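Local structure of carbonic anhydrase (Unidentified, 3R1W) at residues G23-V28 with L40-S45; M56-I61 with P87-D92. The protein probably catalyses the reversible hydration of carbon dioxide to bicarbonate, as a carbonic anhydrase built on a left-handed parallel beta-helix. All coordinates share one frame; numbering follows the deposited sequence.

From the N terminus, interaction 1 comes first: 23-28 lies against 40-45, closing a loop with eleven residues between its segments; the pairing of Phe27 with Ser45, eighteen positions on, marks one coil of the beta-helix. Interaction 2 opens only after interaction 1 has closed. It pairs 56-61 with 87-92 across twenty-five intervening residues, including strands 66-67 and 72-74. The two contacts therefore run in series, neither nesting nor crossing, about 14 Å apart, centre to centre. Interaction 1 joins successive corners and reaches the sheet that starts with strand 27-28, whereas interaction 2 lies in the sheet that includes strand 38-40. They meet where Leu40 CD2 packs 3.5 Å from Ile61 CD1, and Gly41 N probably hydrogen-bonds to Ile61 O.

Interaction 1. Residues G23-V28 with L40-S45; sequences GERVFV and LGDDCS
Arg25 grips the carboxylate of Asp43 side-on, NE to OD1 and NH2 to OD2, each at 2.9 Å. Both oxygens lie close to the guanidinium plane, yet the two flat groups are turned 49° apart, and OD2 is approached from above the carboxylate plane. With chi2 extended, a bend at chi3 (-66°) brings the guanidinium to its partner. Lys179 of helix 162-184 also reaches OD1, giving this carboxylate a second positive partner. A water bridges NH2 of Arg25 to OD2 of Asp42, whose other oxygen, OD1, accepts a hydrogen bond from Glu24 N at 2.7 Å from above the carboxylate plane. Val26 brings CG1 to within 4.1 Å of Leu40 CD1, the two side chains crossing at about a right angle; CG2 lies 3.3 Å from Gly41 O. Backbone bonds run alongside: Gly23 N to Leu40 O, Asp43 N to Glu24 O, and Phe27 N to Cys44 O at 3.1 Å. The last leads into the parallel bridge of Phe27 with Ser45. Type II turns from Gly23 to Val26 and from Gly41 to Cys44 thus stack one on the other, as corners of successive coils do in the left-handed beta-helix of hexapeptide-repeat proteins.

Interaction 2. Residues M56-I61 with P87-D92; sequences MHHIRI and PLIIGD
His58 lays one face of its imidazole over Pro87, whose CB sits 3.6 Å from the ring centroid, a CH-pi contact offset toward the NE2 rim. The ring gets there because chi1 (62°) sets CG between the backbone N and the carbonyl carbon. At its edge, in plane, CD2 meets Ile89 CD1 at 4.0 Å. The same proline CB also lies over a face of the His57 ring, 3.9 Å from that centroid, and thus touches two imidazoles. His57 ND1 accepts a hydrogen bond from His58 N at 3.0 Å almost in its ring plane, while NE2 is bonded to Gly84 O, so the ring's rotation is fixed at two points. Replacing His57 by an alanine would probably leave the N-H of His58 and the carbonyl of Gly84 without their ring partner and uncover one flank of Pro87. Strands 58-61 and 88-90 run parallel, their axes 5° apart, as strands of neighbouring coils within one parallel sheet of the left-handed beta-helix. The ladder is evidenced by Leu88 N to His58 O, Arg60 N to Leu88 O and Ile90 N to Arg60 O, the last at 2.7 Å. Residues alternate between its two faces. On one, Ile59 CG2 meets Leu88 CD2 at 3.8 Å, and Ile61 lies side by side with Ile90; Leu73 touches Ile61, Leu88 and Ile90 there. On the other, Ile89 CD1 lies against the CB and CG of Arg60. A bend at chi2 (-70°) turns the Arg60 chain back, placing one guanidinium face over His58 CB and letting NH1 bond Ile59 O at 2.9 Å from above the carbonyl plane, while NH2 forms a salt bridge with Asp37 near the preceding strand, 38-40.

Interaction 1. Residues G23-V28 with L40-S45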
ATOM      1  N   GLY B  23       2.609 -21.804  13.173  1.00 12.15           N
ATOM      2  CA  GLY B  23       2.025 -23.135  13.235  1.00 11.15           C
ATOM      3  C   GLY B  23       2.494 -24.030  12.104  1.00 11.13           C
ATOM      4  O   GLY B  23       3.501 -23.757  11.456  1.00 14.69           O
ATOM      5  N   GLU B  24       1.752 -25.107  11.866  1.00 11.19           N
ATOM      6  CA  GLU B  24       2.107 -26.071  10.837  1.00 13.27           C
ATOM      7  C   GLU B  24       1.785 -25.555   9.441  1.00 10.29           C
ATOM      8  O   GLU B  24       0.724 -24.975   9.218  1.00 10.39           O
ATOM      9  CB  GLU B  24       1.342 -27.379  11.061  1.00 17.41           C
ATOM     10  CG  GLU B  24       1.519 -27.980  12.440  1.00 27.12           C
ATOM     11  CD  GLU B  24       2.921 -28.498  12.662  1.00 37.15           C
ATOM     12  OE1 GLU B  24       3.546 -28.953  11.678  1.00 40.74           O
ATOM     13  OE2 GLU B  24       3.401 -28.441  13.815  1.00 43.46           O
ATOM     14  N   ARG B  25       2.697 -25.801   8.505  1.00  9.39           N
ATOM     15  CA  ARG B  25       2.466 -25.536   7.083  1.00 11.86           C
ATOM     16  C   ARG B  25       2.177 -24.068   6.793  1.00 13.19           C
ATOM     17  O   ARG B  25       1.453 -23.759   5.862  1.00  8.45           O
ATOM     18  CB  ARG B  25       1.317 -26.405   6.545  1.00 13.24           C
ATOM     19  CG  ARG B  25       1.405 -27.881   6.939  1.00 16.74           C
ATOM     20  CD  ARG B  25       0.162 -28.671   6.498  1.00 13.37           C
ATOM     21  NE  ARG B  25      -1.042 -28.228   7.209  1.00  8.37           N
ATOM     22  CZ  ARG B  25      -1.430 -28.675   8.404  1.00 12.32           C
ATOM     23  NH1 ARG B  25      -0.731 -29.619   9.035  1.00 14.50           N
ATOM     24  NH2 ARG B  25      -2.534 -28.192   8.967  1.00  9.91           N
ATOM     25  N   VAL B  26       2.741 -23.168   7.592  1.00  8.61           N
ATOM     26  CA  VAL B  26       2.526 -21.744   7.384  1.00  7.56           C
ATOM     27  C   VAL B  26       3.426 -21.275   6.242  1.00  6.87           C
ATOM     28  O   VAL B  26       4.563 -21.733   6.119  1.00 10.57           O
ATOM     29  CB  VAL B  26       2.831 -20.942   8.664  1.00  7.89           C
ATOM     30  CG1 VAL B  26       2.909 -19.450   8.368  1.00  6.84           C
ATOM     31  CG2 VAL B  26       1.775 -21.233   9.732  1.00  7.48           C
ATOM     32  N   PHE B  27       2.905 -20.412   5.379  1.00  6.37           N
ATOM     33  CA  PHE B  27       3.726 -19.826   4.324  1.00  6.45           C
ATOM     34  C   PHE B  27       3.954 -18.357   4.613  1.00  8.08           C
ATOM     35  O   PHE B  27       3.000 -17.610   4.807  1.00  9.02           O
ATOM     36  CB  PHE B  27       3.033 -19.936   2.972  1.00  4.41           C
ATOM     37  CG  PHE B  27       3.691 -19.124   1.870  1.00  5.86           C
ATOM     38  CD1 PHE B  27       4.916 -19.506   1.345  1.00  8.44           C
ATOM     39  CD2 PHE B  27       3.088 -17.971   1.366  1.00  7.43           C
ATOM     40  CE1 PHE B  27       5.524 -18.763   0.332  1.00  9.69           C
ATOM     41  CE2 PHE B  27       3.684 -17.242   0.335  1.00 12.38           C
ATOM     42  CZ  PHE B  27       4.900 -17.636  -0.172  1.00 10.93           C
ATOM     43  N   VAL B  28       5.218 -17.952   4.637  1.00  8.23           N
ATOM     44  CA  VAL B  28       5.558 -16.530   4.698  1.00  4.78           C
ATOM     45  C   VAL B  28       6.446 -16.227   3.504  1.00  7.96           C
ATOM     46  O   VAL B  28       7.547 -16.772   3.399  1.00  6.65           O
ATOM     47  CB  VAL B  28       6.313 -16.186   5.996  1.00  4.83           C
ATOM     48  CG1 VAL B  28       6.665 -14.703   6.027  1.00  8.80           C
ATOM     49  CG2 VAL B  28       5.475 -16.562   7.214  1.00  7.43           C
ATOM     50  N   LEU B  40       0.972 -17.126  14.396  1.00 11.74           N
ATOM     51  CA  LEU B  40       0.146 -17.510  13.253  1.00  7.95           C
ATOM     52  C   LEU B  40      -0.258 -18.969  13.388  1.00  9.34           C
ATOM     53  O   LEU B  40       0.587 -19.832  13.615  1.00 10.69           O
ATOM     54  CB  LEU B  40       0.915 -17.326  11.935  1.00  8.02           C
ATOM     55  CG  LEU B  40       1.538 -15.954  11.671  1.00 15.43           C
ATOM     56  CD1 LEU B  40       2.303 -15.969  10.355  1.00 22.76           C
ATOM     57  CD2 LEU B  40       0.465 -14.903  11.641  1.00 18.61           C
ATOM     58  N   GLY B  41      -1.547 -19.242  13.220  1.00 10.40           N
ATOM     59  CA  GLY B  41      -2.062 -20.602  13.291  1.00  7.58           C
ATOM     60  C   GLY B  41      -1.712 -21.457  12.088  1.00  9.78           C
ATOM     61  O   GLY B  41      -1.171 -20.971  11.088  1.00  7.28           O
ATOM     62  N   ASP B  42      -2.027 -22.747  12.185  1.00  9.18           N
ATOM     63  CA  ASP B  42      -1.752 -23.682  11.102  1.00 10.42           C
ATOM     64  C   ASP B  42      -2.346 -23.194   9.781  1.00  8.39           C
ATOM     65  O   ASP B  42      -3.456 -22.659   9.740  1.00  7.80           O
ATOM     66  CB  ASP B  42      -2.326 -25.068  11.423  1.00 14.65           C
ATOM     67  CG  ASP B  42      -1.674 -25.721  12.630  1.00 15.39           C
ATOM     68  OD1 ASP B  42      -0.635 -25.217  13.111  1.00 11.67           O
ATOM     69  OD2 ASP B  42      -2.210 -26.756  13.098  1.00 14.04           O
ATOM     70  N   ASP B  43      -1.596 -23.381   8.703  1.00  9.94           N
ATOM     71  CA  ASP B  43      -2.095 -23.121   7.352  1.00 11.90           C
ATOM     72  C   ASP B  43      -2.315 -21.644   7.022  1.00 10.30           C
ATOM     73  O   ASP B  43      -2.967 -21.332   6.023  1.00  9.88           O
ATOM     74  CB  ASP B  43      -3.383 -23.924   7.067  1.00 11.14           C
ATOM     75  CG  ASP B  43      -3.122 -25.413   6.878  1.00 12.88           C
ATOM     76  OD1 ASP B  43      -2.113 -25.774   6.231  1.00 10.39           O
ATOM     77  OD2 ASP B  43      -3.930 -26.231   7.379  1.00 13.05           O
ATOM     78  N   CYS B  44      -1.786 -20.741   7.852  1.00  7.33           N
ATOM     79  CA  CYS B  44      -1.852 -19.323   7.536  1.00  7.60           C
ATOM     80  C   CYS B  44      -0.904 -19.031   6.390  1.00  6.24           C
ATOM     81  O   CYS B  44      -0.012 -19.819   6.091  1.00  8.37           O
ATOM     82  CB  CYS B  44      -1.465 -18.465   8.731  1.00 11.80           C
ATOM     83  SG  CYS B  44      -2.784 -18.237   9.922  1.00 12.68           S
ATOM     84  N   SER B  45      -1.122 -17.898   5.737  1.00  4.26           N
ATOM     85  CA  SER B  45      -0.282 -17.517   4.613  1.00  5.76           C
ATOM     86  C   SER B  45      -0.095 -16.016   4.620  1.00  8.23           C
ATOM     87  O   SER B  45      -1.045 -15.264   4.803  1.00  7.60           O
ATOM     88  CB  SER B  45      -0.914 -17.966   3.295  1.00  8.61           C
ATOM     89  OG  SER B  45      -2.214 -17.441   3.110  1.00  7.54           O
TER
HETATM   90  O   HOH W   1      -3.656 -28.493  11.617  1.00 12.45           O

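Interaction 2. Residues M56-I61 with P87-D92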
ATOM      1  N   MET B  56       5.218  -3.308  19.792  1.00  7.91           N
ATOM      2  CA  MET B  56       4.726  -2.662  21.008  1.00  6.94           C
ATOM      3  C   MET B  56       3.513  -3.342  21.645  1.00 10.21           C
ATOM      4  O   MET B  56       3.033  -2.906  22.682  1.00 11.72           O
ATOM      5  CB  MET B  56       4.433  -1.184  20.739  1.00 10.01           C
ATOM      6  CG  MET B  56       5.667  -0.410  20.300  1.00  9.98           C
ATOM      7  SD  MET B  56       5.279   1.312  19.952  1.00 12.56           S
ATOM      8  CE  MET B  56       4.302   1.160  18.456  1.00 13.51           C
ATOM      9  N   HIS B  57       3.022  -4.408  21.026  1.00 10.53           N
ATOM     10  CA  HIS B  57       1.866  -5.128  21.559  1.00  9.32           C
ATOM     11  C   HIS B  57       1.768  -6.467  20.850  1.00  9.53           C
ATOM     12  O   HIS B  57       2.518  -6.714  19.906  1.00 12.22           O
ATOM     13  CB  HIS B  57       0.585  -4.320  21.354  1.00  7.15           C
ATOM     14  CG  HIS B  57      -0.356  -4.383  22.515  1.00 12.31           C
ATOM     15  ND1 HIS B  57      -0.633  -5.556  23.187  1.00 12.66           N
ATOM     16  CD2 HIS B  57      -1.064  -3.415  23.144  1.00 12.28           C
ATOM     17  CE1 HIS B  57      -1.480  -5.309  24.171  1.00 11.02           C
ATOM     18  NE2 HIS B  57      -1.759  -4.017  24.165  1.00 12.28           N
ATOM     19  N   HIS B  58       0.855  -7.329  21.295  1.00  9.16           N
ATOM     20  CA  HIS B  58       0.757  -8.660  20.701  1.00 13.42           C
ATOM     21  C   HIS B  58      -0.191  -8.738  19.495  1.00  8.44           C
ATOM     22  O   HIS B  58      -1.167  -7.992  19.398  1.00  8.73           O
ATOM     23  CB  HIS B  58       0.426  -9.739  21.754  1.00 13.51           C
ATOM     24  CG  HIS B  58      -0.895  -9.558  22.441  1.00 17.06           C
ATOM     25  ND1 HIS B  58      -1.020  -8.939  23.667  1.00 15.02           N
ATOM     26  CD2 HIS B  58      -2.143  -9.958  22.096  1.00 16.64           C
ATOM     27  CE1 HIS B  58      -2.289  -8.935  24.033  1.00 14.82           C
ATOM     28  NE2 HIS B  58      -2.992  -9.562  23.103  1.00 14.61           N
ATOM     29  N   ILE B  59       0.140  -9.633  18.573  1.00  6.96           N
ATOM     30  CA  ILE B  59      -0.689  -9.930  17.407  1.00  3.81           C
ATOM     31  C   ILE B  59      -0.911 -11.445  17.372  1.00  7.45           C
ATOM     32  O   ILE B  59       0.043 -12.217  17.403  1.00  8.96           O
ATOM     33  CB  ILE B  59       0.018  -9.493  16.102  1.00  6.59           C
ATOM     34  CG1 ILE B  59       0.335  -7.994  16.148  1.00  5.77           C
ATOM     35  CG2 ILE B  59      -0.859  -9.814  14.886  1.00  9.72           C
ATOM     36  CD1 ILE B  59       1.106  -7.486  14.932  1.00  4.42           C
ATOM     37  N   ARG B  60      -2.173 -11.864  17.293  1.00 11.95           N
ATOM     38  CA  ARG B  60      -2.517 -13.279  17.299  1.00 11.93           C
ATOM     39  C   ARG B  60      -3.417 -13.561  16.110  1.00  7.12           C
ATOM     40  O   ARG B  60      -4.416 -12.871  15.914  1.00 12.33           O
ATOM     41  CB  ARG B  60      -3.243 -13.639  18.600  1.00 11.04           C
ATOM     42  CG  ARG B  60      -2.418 -13.376  19.858  1.00 11.75           C
ATOM     43  CD  ARG B  60      -1.262 -14.365  19.948  1.00 12.81           C
ATOM     44  NE  ARG B  60      -0.448 -14.143  21.141  1.00 18.53           N
ATOM     45  CZ  ARG B  60       0.680 -13.437  21.167  1.00 23.48           C
ATOM     46  NH1 ARG B  60       1.152 -12.868  20.054  1.00 13.34           N
ATOM     47  NH2 ARG B  60       1.341 -13.304  22.314  1.00 16.91           N
ATOM     48  N   ILE B  61      -3.043 -14.543  15.301  1.00 10.05           N
ATOM     49  CA  ILE B  61      -3.834 -14.894  14.126  1.00  8.87           C
ATOM     50  C   ILE B  61      -4.143 -16.385  14.148  1.00 10.29           C
ATOM     51  O   ILE B  61      -3.267 -17.208  14.417  1.00 12.48           O
ATOM     52  CB  ILE B  61      -3.093 -14.510  12.821  1.00  8.75           C
ATOM     53  CG1 ILE B  61      -2.765 -13.007  12.838  1.00  9.13           C
ATOM     54  CG2 ILE B  61      -3.915 -14.897  11.593  1.00 10.38           C
ATOM     55  CD1 ILE B  61      -2.017 -12.493  11.611  1.00 11.48           C
ATOM     56  N   PRO B  87      -4.125  -4.508  21.113  1.00  9.18           N
ATOM     57  CA  PRO B  87      -3.464  -5.601  20.402  1.00  6.19           C
ATOM     58  C   PRO B  87      -4.266  -5.926  19.151  1.00  6.95           C
ATOM     59  O   PRO B  87      -5.308  -5.309  18.921  1.00  9.64           O
ATOM     60  CB  PRO B  87      -3.565  -6.751  21.396  1.00 10.23           C
ATOM     61  CG  PRO B  87      -4.868  -6.485  22.101  1.00 10.06           C
ATOM     62  CD  PRO B  87      -4.972  -4.997  22.219  1.00  9.19           C
ATOM     63  N   LEU B  88      -3.786  -6.881  18.366  1.00  8.07           N
ATOM     64  CA  LEU B  88      -4.468  -7.286  17.145  1.00  8.23           C
ATOM     65  C   LEU B  88      -4.787  -8.772  17.231  1.00  5.98           C
ATOM     66  O   LEU B  88      -3.884  -9.606  17.320  1.00  8.38           O
ATOM     67  CB  LEU B  88      -3.575  -6.999  15.933  1.00  9.45           C
ATOM     68  CG  LEU B  88      -4.082  -7.407  14.551  1.00 11.58           C
ATOM     69  CD1 LEU B  88      -5.416  -6.752  14.256  1.00 11.15           C
ATOM     70  CD2 LEU B  88      -3.033  -7.012  13.515  1.00 10.21           C
ATOM     71  N   ILE B  89      -6.076  -9.099  17.198  1.00  7.84           N
ATOM     72  CA  ILE B  89      -6.524 -10.475  17.370  1.00 10.48           C
ATOM     73  C   ILE B  89      -7.355 -10.860  16.153  1.00  9.99           C
ATOM     74  O   ILE B  89      -8.325 -10.177  15.838  1.00  8.78           O
ATOM     75  CB  ILE B  89      -7.395 -10.613  18.629  1.00 10.95           C
ATOM     76  CG1 ILE B  89      -6.599 -10.187  19.868  1.00 12.55           C
ATOM     77  CG2 ILE B  89      -7.902 -12.049  18.781  1.00 16.60           C
ATOM     78  CD1 ILE B  89      -5.390 -11.061  20.129  1.00 12.28           C
ATOM     79  N   ILE B  90      -6.956 -11.933  15.471  1.00  9.24           N
ATOM     80  CA  ILE B  90      -7.625 -12.369  14.243  1.00 10.47           C
ATOM     81  C   ILE B  90      -7.923 -13.866  14.292  1.00  9.37           C
ATOM     82  O   ILE B  90      -7.066 -14.654  14.657  1.00  9.09           O
ATOM     83  CB  ILE B  90      -6.753 -12.059  12.996  1.00  6.84           C
ATOM     84  CG1 ILE B  90      -6.511 -10.554  12.881  1.00  3.71           C
ATOM     85  CG2 ILE B  90      -7.439 -12.559  11.729  1.00  9.42           C
ATOM     86  CD1 ILE B  90      -5.379 -10.182  11.912  1.00  8.51           C
ATOM     87  N   GLY B  91      -9.138 -14.272  13.924  1.00 11.83           N
ATOM     88  CA  GLY B  91      -9.516 -15.673  14.067  1.00 11.31           C
ATOM     89  C   GLY B  91      -9.127 -16.571  12.903  1.00 13.63           C
ATOM     90  O   GLY B  91      -8.149 -16.298  12.204  1.00  8.01           O
ATOM     91  N   ASP B  92      -9.897 -17.644  12.707  1.00 11.28           N
ATOM     92  CA  ASP B  92      -9.646 -18.649  11.668  1.00  9.89           C
ATOM     93  C   ASP B  92     -10.432 -18.357  10.391  1.00  8.65           C
ATOM     94  O   ASP B  92     -11.493 -17.738  10.438  1.00 10.48           O
ATOM     95  CB  ASP B  92     -10.091 -20.043  12.131  1.00 14.81           C
ATOM     96  CG  ASP B  92      -9.637 -20.386  13.534  1.00 22.94           C
ATOM     97  OD1 ASP B  92      -8.511 -20.019  13.923  1.00 15.20           O
ATOM     98  OD2 ASP B  92     -10.418 -21.052  14.249  1.00 23.21           O
TER